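PDB 4EGW: magnesium transport protein CorA from Methanocaldococcus jannaschii, which mediates the influx of magnesium ions across the cell membrane as a homopentamer, closing when cytoplasmic magnesium is high and opening when it is low. Local coordinates for residues L77-V89 with I99-S113. Numbering follows the deposited sequence.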
loop_
_atom_site.group_PDB
_atom_site.type_symbol
_atom_site.label_atom_id
_atom_site.label_comp_id
_atom_site.label_asym_id
_atom_site.label_seq_id
_atom_site.Cartn_x
_atom_site.Cartn_y
_atom_site.Cartn_z
ATOM N N LEU A 77 6.147 29.827 -8.815
ATOM C CA LEU A 77 6.004 28.453 -9.294
ATOM C C LEU A 77 7.332 27.711 -9.172
ATOM O O LEU A 77 7.381 26.473 -9.052
ATOM C CB LEU A 77 5.512 28.425 -10.743
ATOM C CG LEU A 77 4.107 28.955 -11.010
ATOM C CD1 LEU A 77 3.759 28.775 -12.479
ATOM C CD2 LEU A 77 3.089 28.262 -10.128
ATOM N N GLN A 78 8.409 28.486 -9.199
ATOM C CA GLN A 78 9.749 27.935 -9.096
ATOM C C GLN A 78 9.990 27.303 -7.721
ATOM O O GLN A 78 10.856 26.435 -7.564
ATOM C CB GLN A 78 10.785 29.002 -9.436
ATOM C CG GLN A 78 10.972 29.190 -10.944
ATOM C CD GLN A 78 11.632 30.512 -11.307
ATOM O OE1 GLN A 78 11.647 31.453 -10.507
ATOM N NE2 GLN A 78 12.185 30.591 -12.525
ATOM N N ILE A 79 9.212 27.727 -6.730
ATOM C CA ILE A 79 9.217 27.042 -5.450
ATOM C C ILE A 79 8.949 25.570 -5.728
ATOM O O ILE A 79 9.703 24.702 -5.289
ATOM C CB ILE A 79 8.118 27.562 -4.495
ATOM C CG1 ILE A 79 8.031 29.087 -4.524
ATOM C CG2 ILE A 79 8.379 27.082 -3.076
ATOM C CD1 ILE A 79 6.859 29.635 -3.725
ATOM N N GLY A 80 7.880 25.307 -6.476
ATOM C CA GLY A 80 7.431 23.952 -6.747
ATOM C C GLY A 80 8.464 23.031 -7.373
ATOM O O GLY A 80 8.523 21.846 -7.062
ATOM N N LEU A 81 9.292 23.578 -8.252
ATOM C CA LEU A 81 10.273 22.777 -8.976
ATOM C C LEU A 81 11.567 22.582 -8.202
ATOM O O LEU A 81 12.516 21.999 -8.726
ATOM C CB LEU A 81 10.586 23.398 -10.333
ATOM C CG LEU A 81 9.491 23.215 -11.372
ATOM C CD1 LEU A 81 9.887 23.916 -12.637
ATOM C CD2 LEU A 81 9.245 21.739 -11.628
ATOM N N ASP A 82 11.628 23.096 -6.976
ATOM C CA ASP A 82 12.805 22.874 -6.143
ATOM C C ASP A 82 12.557 21.605 -5.345
ATOM O O ASP A 82 11.635 21.532 -4.535
ATOM C CB ASP A 82 13.080 24.075 -5.228
ATOM C CG ASP A 82 14.466 24.027 -4.585
ATOM O OD1 ASP A 82 15.072 22.935 -4.513
ATOM O OD2 ASP A 82 14.948 25.089 -4.138
ATOM N N GLU A 83 13.368 20.590 -5.607
ATOM C CA GLU A 83 13.145 19.288 -5.008
ATOM C C GLU A 83 13.882 19.156 -3.682
ATOM O O GLU A 83 13.757 18.141 -2.994
ATOM C CB GLU A 83 13.512 18.153 -5.975
ATOM C CG GLU A 83 14.950 18.163 -6.477
ATOM C CD GLU A 83 15.082 18.754 -7.870
ATOM O OE1 GLU A 83 15.469 18.010 -8.799
ATOM O OE2 GLU A 83 14.804 19.963 -8.037
ATOM N N GLN A 84 14.648 20.188 -3.327
ATOM C CA GLN A 84 15.246 20.257 -1.998
ATOM C C GLN A 84 14.297 20.908 -0.988
ATOM O O GLN A 84 14.504 20.792 0.218
ATOM C CB GLN A 84 16.586 21.001 -2.023
ATOM C CG GLN A 84 17.744 20.212 -2.617
ATOM C CD GLN A 84 19.084 20.890 -2.396
ATOM O OE1 GLN A 84 19.176 21.913 -1.708
ATOM N NE2 GLN A 84 20.135 20.324 -2.982
ATOM N N GLU A 85 13.238 21.551 -1.483
ATOM C CA GLU A 85 12.302 22.292 -0.632
ATOM C C GLU A 85 11.749 21.463 0.519
ATOM O O GLU A 85 11.313 20.327 0.329
ATOM C CB GLU A 85 11.131 22.816 -1.461
ATOM C CG GLU A 85 11.474 23.955 -2.397
ATOM C CD GLU A 85 11.636 25.280 -1.675
ATOM O OE1 GLU A 85 12.038 26.260 -2.332
ATOM O OE2 GLU A 85 11.358 25.353 -0.460
ATOM N N ILE A 86 11.749 22.044 1.714
ATOM C CA ILE A 86 11.162 21.385 2.869
ATOM C C ILE A 86 9.651 21.435 2.779
ATOM O O ILE A 86 9.077 22.510 2.622
ATOM C CB ILE A 86 11.583 22.062 4.173
ATOM C CG1 ILE A 86 13.091 21.878 4.405
ATOM C CG2 ILE A 86 10.762 21.523 5.337
ATOM C CD1 ILE A 86 13.586 20.434 4.286
ATOM N N PRO A 87 8.998 20.269 2.876
ATOM C CA PRO A 87 7.538 20.310 2.858
ATOM C C PRO A 87 7.045 21.322 3.868
ATOM O O PRO A 87 7.660 21.505 4.919
ATOM C CB PRO A 87 7.149 18.894 3.284
ATOM C CG PRO A 87 8.239 18.054 2.722
ATOM C CD PRO A 87 9.504 18.885 2.885
ATOM N N ARG A 88 5.972 22.014 3.511
ATOM C CA ARG A 88 5.323 22.921 4.425
ATOM C C ARG A 88 4.023 23.356 3.795
ATOM O O ARG A 88 3.709 22.982 2.670
ATOM C CB ARG A 88 6.206 24.143 4.638
ATOM C CG ARG A 88 6.459 24.912 3.359
ATOM C CD ARG A 88 7.642 25.816 3.524
ATOM N NE ARG A 88 8.059 26.383 2.249
ATOM C CZ ARG A 88 8.956 25.828 1.442
ATOM N NH1 ARG A 88 9.531 24.680 1.777
ATOM N NH2 ARG A 88 9.275 26.422 0.300
ATOM N N VAL A 89 3.281 24.179 4.514
ATOM C CA VAL A 89 2.147 24.857 3.934
ATOM C C VAL A 89 2.420 26.344 4.049
ATOM O O VAL A 89 2.742 26.843 5.131
ATOM C CB VAL A 89 0.850 24.534 4.678
ATOM C CG1 VAL A 89 -0.346 25.080 3.900
ATOM C CG2 VAL A 89 0.716 23.044 4.886
ATOM N N ILE A 99 4.254 22.117 -0.195
ATOM C CA ILE A 99 5.451 21.401 -0.566
ATOM C C ILE A 99 5.320 20.048 0.109
ATOM O O ILE A 99 4.863 19.953 1.251
ATOM C CB ILE A 99 6.723 22.124 -0.041
ATOM C CG1 ILE A 99 6.757 23.586 -0.524
ATOM C CG2 ILE A 99 7.999 21.352 -0.430
ATOM C CD1 ILE A 99 6.715 23.748 -2.032
ATOM N N TYR A 100 5.698 18.990 -0.587
ATOM C CA TYR A 100 5.570 17.681 0.010
ATOM C C TYR A 100 6.689 16.793 -0.481
ATOM O O TYR A 100 7.153 16.944 -1.609
ATOM C CB TYR A 100 4.226 17.097 -0.370
ATOM C CG TYR A 100 3.616 16.230 0.689
ATOM C CD1 TYR A 100 3.013 16.787 1.804
ATOM C CD2 TYR A 100 3.633 14.847 0.571
ATOM C CE1 TYR A 100 2.443 15.990 2.777
ATOM C CE2 TYR A 100 3.065 14.041 1.534
ATOM C CZ TYR A 100 2.469 14.615 2.636
ATOM O OH TYR A 100 1.905 13.806 3.596
ATOM N N LYS A 101 7.140 15.881 0.378
ATOM C CA LYS A 101 8.197 14.945 0.010
ATOM C C LYS A 101 7.629 13.603 -0.423
ATOM O O LYS A 101 6.952 12.916 0.344
ATOM C CB LYS A 101 9.180 14.734 1.161
ATOM C CG LYS A 101 10.166 15.870 1.347
ATOM C CD LYS A 101 11.403 15.724 0.480
ATOM C CE LYS A 101 12.247 16.954 0.605
ATOM N NZ LYS A 101 13.451 16.804 -0.240
ATOM N N ALA A 102 7.936 13.230 -1.656
ATOM C CA ALA A 102 7.492 11.973 -2.200
ATOM C C ALA A 102 8.713 11.115 -2.504
ATOM O O ALA A 102 9.783 11.637 -2.824
ATOM C CB ALA A 102 6.709 12.224 -3.451
ATOM N N PRO A 103 8.560 9.790 -2.396
ATOM C CA PRO A 103 9.651 8.871 -2.728
ATOM C C PRO A 103 10.185 9.118 -4.148
ATOM O O PRO A 103 9.433 9.470 -5.051
ATOM C CB PRO A 103 8.981 7.490 -2.629
ATOM C CG PRO A 103 7.833 7.691 -1.705
ATOM C CD PRO A 103 7.324 9.067 -2.039
ATOM N N LEU A 104 11.486 8.940 -4.326
ATOM C CA LEU A 104 12.145 9.154 -5.607
ATOM C C LEU A 104 12.947 7.904 -5.901
ATOM O O LEU A 104 13.672 7.399 -5.043
ATOM C CB LEU A 104 13.080 10.351 -5.518
ATOM C CG LEU A 104 14.040 10.568 -6.682
ATOM C CD1 LEU A 104 13.275 10.755 -7.967
ATOM C CD2 LEU A 104 14.971 11.756 -6.420
ATOM N N PHE A 105 12.829 7.395 -7.112
ATOM C CA PHE A 105 13.408 6.098 -7.412
ATOM C C PHE A 105 14.609 6.228 -8.338
ATOM O O PHE A 105 14.636 7.072 -9.235
ATOM C CB PHE A 105 12.343 5.175 -7.996
ATOM C CG PHE A 105 10.975 5.365 -7.381
ATOM C CD1 PHE A 105 10.286 6.565 -7.531
ATOM C CD2 PHE A 105 10.369 4.346 -6.670
ATOM C CE1 PHE A 105 9.029 6.743 -6.973
ATOM C CE2 PHE A 105 9.109 4.518 -6.120
ATOM C CZ PHE A 105 8.442 5.717 -6.268
ATOM N N GLU A 106 15.617 5.408 -8.070
ATOM C CA GLU A 106 16.874 5.415 -8.801
ATOM C C GLU A 106 17.476 4.041 -8.582
ATOM O O GLU A 106 16.801 3.143 -8.076
ATOM C CB GLU A 106 17.820 6.478 -8.233
ATOM C CG GLU A 106 17.147 7.789 -7.838
ATOM C CD GLU A 106 17.734 8.397 -6.572
ATOM O OE1 GLU A 106 18.895 8.075 -6.235
ATOM O OE2 GLU A 106 17.024 9.191 -5.913
ATOM N N GLU A 107 18.739 3.867 -8.952
ATOM C CA GLU A 107 19.467 2.695 -8.495
ATOM C C GLU A 107 19.215 2.590 -6.992
ATOM O O GLU A 107 18.920 1.512 -6.476
ATOM C CB GLU A 107 20.965 2.844 -8.766
ATOM C CG GLU A 107 21.817 1.710 -8.202
ATOM C CD GLU A 107 23.278 2.101 -8.025
ATOM O OE1 GLU A 107 23.565 2.916 -7.122
ATOM O OE2 GLU A 107 24.137 1.593 -8.782
ATOM N N ASP A 108 19.319 3.724 -6.300
ATOM C CA ASP A 108 18.988 3.803 -4.877
ATOM C C ASP A 108 17.857 4.805 -4.654
ATOM O O ASP A 108 17.715 5.768 -5.403
ATOM C CB ASP A 108 20.217 4.191 -4.049
ATOM C CG ASP A 108 20.487 3.217 -2.912
ATOM O OD1 ASP A 108 20.605 2.000 -3.180
ATOM O OD2 ASP A 108 20.567 3.668 -1.747
ATOM N N ILE A 109 17.051 4.582 -3.621
ATOM C CA ILE A 109 15.866 5.407 -3.398
ATOM C C ILE A 109 16.110 6.554 -2.423
ATOM O O ILE A 109 16.837 6.410 -1.438
ATOM C CB ILE A 109 14.694 4.576 -2.860
ATOM C CG1 ILE A 109 14.310 3.468 -3.844
ATOM C CG2 ILE A 109 13.499 5.474 -2.585
ATOM C CD1 ILE A 109 15.256 2.286 -3.835
ATOM N N THR A 110 15.495 7.696 -2.708
ATOM C CA THR A 110 15.488 8.843 -1.799
ATOM C C THR A 110 14.133 9.535 -1.954
ATOM O O THR A 110 13.213 8.953 -2.521
ATOM C CB THR A 110 16.662 9.834 -2.043
ATOM O OG1 THR A 110 16.542 10.432 -3.339
ATOM C CG2 THR A 110 18.018 9.128 -1.919
ATOM N N THR A 111 13.983 10.744 -1.424
ATOM C CA THR A 111 12.748 11.486 -1.629
ATOM C C THR A 111 13.022 12.805 -2.317
ATOM O O THR A 111 14.164 13.253 -2.387
ATOM C CB THR A 111 12.016 11.774 -0.330
ATOM O OG1 THR A 111 12.776 12.699 0.447
ATOM C CG2 THR A 111 11.792 10.499 0.449
ATOM N N THR A 112 11.960 13.404 -2.841
ATOM C CA THR A 112 12.056 14.569 -3.695
ATOM C C THR A 112 10.808 15.423 -3.485
ATOM O O THR A 112 9.712 14.903 -3.286
ATOM C CB THR A 112 12.127 14.136 -5.174
ATOM O OG1 THR A 112 12.559 15.232 -6.002
ATOM C CG2 THR A 112 10.761 13.646 -5.645
ATOM N N SER A 113 10.972 16.739 -3.529
ATOM C CA SER A 113 9.866 17.640 -3.243
ATOM C C SER A 113 9.030 18.003 -4.459
ATOM O O SER A 113 9.527 18.155 -5.587
ATOM C CB SER A 113 10.361 18.908 -2.545
ATOM O OG SER A 113 10.727 18.637 -1.202
#
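The guanidinium of Arg-88 lies flat against Ile-99, whose CG1 sits over the centre of one face, 3.6 Å above the plane; at the guanidinium edge, in plane, lie the Glu-85 carboxylate, salt-bridged through OE2 to NH2, and Ile-86 N. Arg-88 NE forms a salt bridge with Glu-90. From CG1 the Ile-99 chain runs on to CD1, which meets Ile-79 CG2, from helix 74-80, at 3.9 Å, the two side chains crossing at about a right angle; its other branch, CG2, packs on Glu-85 CB at 3.6 Å. Ile-99 N donates to Arg-88 O (3.0 Å), where the short edge strand 88-90 joins strand 96-104 as an antiparallel beta hairpin at the border of the mixed sheet of the soluble domain. Further along, the Pro-87 ring crosses Lys-101 at about a right angle. The lysine bends at chi2 (-87°), carrying its chain past the ring until NZ reaches Glu-83 O at 3.1 Å. That carbonyl oxygen also accepts from Ser-113 N (3.2 Å), so two donors from neighbouring strands grip the loop. With an alanine at Lys-101, Glu-83 O is likely to keep only the Ser-113 N bond of this pair, and the proline ring to lose the lysine CG packed against it. Thr-112 OG1, beside Glu-83 CB, is hydrogen-bonded to Asp-129.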